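Local atomic coordinates of isomerase/lactonizing enzyme (Agrobacterium tumefaciens, PDB entry 1RVK), a protein that is of unknown function but, as a magnesium-binding member of the enolase superfamily, probably abstracts a proton alpha to a carboxylate to give an enolate intermediate. Residues A[98-102]-A[283-288]. Numbering follows the deposited sequence.
Sequences DRTLA and VNDVGG
Asp-98, in the first turn of helix 98-116, faces Asp-285 O through two waters, each bridging Asp-98 OD2 and that carbonyl; one lies 2.6 Å from OD2, the other 2.7 Å from Asp-285 O. A carboxylate suits this place because it has two acceptor oxygens: OD2 for the waters, OD1 for a salt bridge to Lys-263 and a hydrogen bond from Gln-89. The backbone O of Asp-98, already accepting from Ala-102 N, also receives a CA-H...O contact from Gly-287 CA at 3.4 Å. Arg-99 starts out away from 283-288, but bends at chi2 and chi3 (-59° and -70°) bring its guanidinium back to overlap part of the Asn-284 amide, the planes 23° apart. Asn-284 ND2 sits 3.3 Å above the Arg-99 guanidinium plane, toward its rim, and Arg-99 NE is 3.5 Å from Asn-284 CG; one water accepts from both NH1 and ND2. Leu-101 lays CB near Gly-287 O, then runs off to Trp-82 and Leu-85 of helix 78-89. Small Ala-102 brings CB within 3.4 Å of Val-283 O, and Gly-287, without a side chain, accommodates both its positive phi and nearby Leu-101 CB. No hydrogen bond joins the two segments directly; bare-backbone fit and shared water, aided by Lys-263 and by Trp-82 bonding Gly-287 O, thus link N-terminal domain and barrel near the magnesium site.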
loop_
_atom_site.group_PDB
_atom_site.type_symbol
_atom_site.label_atom_id
_atom_site.label_comp_id
_atom_site.label_asym_id
_atom_site.label_seq_id
_atom_site.Cartn_x
_atom_site.Cartn_y
_atom_site.Cartn_z
ATOM N N ASP A 98 0.355 -12.796 -6.466
ATOM C CA ASP A 98 0.273 -12.422 -5.056
ATOM C C ASP A 98 -0.921 -11.490 -4.884
ATOM O O ASP A 98 -1.546 -11.457 -3.821
ATOM C CB ASP A 98 1.544 -11.699 -4.587
ATOM C CG ASP A 98 2.766 -12.598 -4.576
ATOM O OD1 ASP A 98 2.605 -13.837 -4.548
ATOM O OD2 ASP A 98 3.895 -12.058 -4.579
ATOM N N ARG A 99 -1.233 -10.730 -5.930
ATOM C CA ARG A 99 -2.369 -9.819 -5.883
ATOM C C ARG A 99 -3.670 -10.600 -5.709
ATOM O O ARG A 99 -4.559 -10.172 -4.976
ATOM C CB ARG A 99 -2.438 -8.963 -7.155
ATOM C CG ARG A 99 -1.422 -7.825 -7.200
ATOM C CD ARG A 99 -1.604 -6.868 -6.025
ATOM N NE ARG A 99 -2.826 -6.072 -6.119
ATOM C CZ ARG A 99 -2.981 -5.021 -6.919
ATOM N NH1 ARG A 99 -4.131 -4.359 -6.936
ATOM N NH2 ARG A 99 -1.985 -4.621 -7.697
ATOM N N THR A 100 -3.792 -11.741 -6.383
ATOM C CA THR A 100 -5.006 -12.548 -6.242
ATOM C C THR A 100 -5.061 -13.130 -4.828
ATOM O O THR A 100 -6.117 -13.166 -4.198
ATOM C CB THR A 100 -5.050 -13.703 -7.272
ATOM O OG1 THR A 100 -5.129 -13.159 -8.594
ATOM C CG2 THR A 100 -6.266 -14.588 -7.034
ATOM N N LEU A 101 -3.917 -13.588 -4.328
ATOM C CA LEU A 101 -3.856 -14.137 -2.979
ATOM C C LEU A 101 -4.284 -13.085 -1.955
ATOM O O LEU A 101 -4.991 -13.389 -0.994
ATOM C CB LEU A 101 -2.427 -14.594 -2.659
ATOM C CG LEU A 101 -1.954 -15.994 -3.067
ATOM C CD1 LEU A 101 -2.524 -16.995 -2.091
ATOM C CD2 LEU A 101 -2.358 -16.318 -4.496
ATOM N N ALA A 102 -3.853 -11.845 -2.166
ATOM C CA ALA A 102 -4.172 -10.759 -1.245
ATOM C C ALA A 102 -5.662 -10.469 -1.123
ATOM O O ALA A 102 -6.177 -10.313 -0.014
ATOM C CB ALA A 102 -3.435 -9.487 -1.659
ATOM N N VAL A 283 0.064 -5.421 2.194
ATOM C CA VAL A 283 -0.897 -6.485 1.927
ATOM C C VAL A 283 -0.877 -6.920 0.465
ATOM O O VAL A 283 -0.856 -8.117 0.168
ATOM C CB VAL A 283 -2.321 -6.056 2.328
ATOM C CG1 VAL A 283 -3.329 -7.101 1.883
ATOM C CG2 VAL A 283 -2.386 -5.877 3.840
ATOM N N ASN A 284 -0.872 -5.958 -0.453
ATOM C CA ASN A 284 -0.849 -6.305 -1.871
ATOM C C ASN A 284 0.497 -6.848 -2.325
ATOM O O ASN A 284 0.575 -7.610 -3.291
ATOM C CB ASN A 284 -1.209 -5.094 -2.737
ATOM C CG ASN A 284 -2.697 -4.864 -2.816
ATOM O OD1 ASN A 284 -3.483 -5.708 -2.392
ATOM N ND2 ASN A 284 -3.096 -3.726 -3.373
ATOM N N ASP A 285 1.556 -6.462 -1.623
ATOM C CA ASP A 285 2.893 -6.887 -1.994
ATOM C C ASP A 285 3.290 -8.289 -1.558
ATOM O O ASP A 285 4.079 -8.946 -2.240
ATOM C CB ASP A 285 3.912 -5.882 -1.462
ATOM C CG ASP A 285 3.634 -4.475 -1.944
ATOM O OD1 ASP A 285 3.714 -4.232 -3.170
ATOM O OD2 ASP A 285 3.323 -3.616 -1.096
ATOM N N VAL A 286 2.754 -8.758 -0.438
ATOM C CA VAL A 286 3.125 -10.087 0.036
ATOM C C VAL A 286 2.006 -11.114 -0.003
ATOM O O VAL A 286 2.162 -12.226 0.503
ATOM C CB VAL A 286 3.713 -10.027 1.461
ATOM C CG1 VAL A 286 4.918 -9.088 1.475
ATOM C CG2 VAL A 286 2.656 -9.568 2.452
ATOM N N GLY A 287 0.875 -10.745 -0.596
ATOM C CA GLY A 287 -0.217 -11.694 -0.721
ATOM C C GLY A 287 -1.290 -11.741 0.345
ATOM O O GLY A 287 -1.901 -12.790 0.548
ATOM N N GLY A 288 -1.527 -10.632 1.037
ATOM C CA GLY A 288 -2.577 -10.628 2.040
ATOM C C GLY A 288 -2.200 -10.185 3.439
ATOM O O GLY A 288 -1.034 -9.925 3.746
HETATM O O HOH W 1 4.204 -9.644 -5.387
HETATM O O HOH W 2 5.932 -10.908 -2.464
HETATM O O HOH W 3 -6.088 -3.876 -4.327
#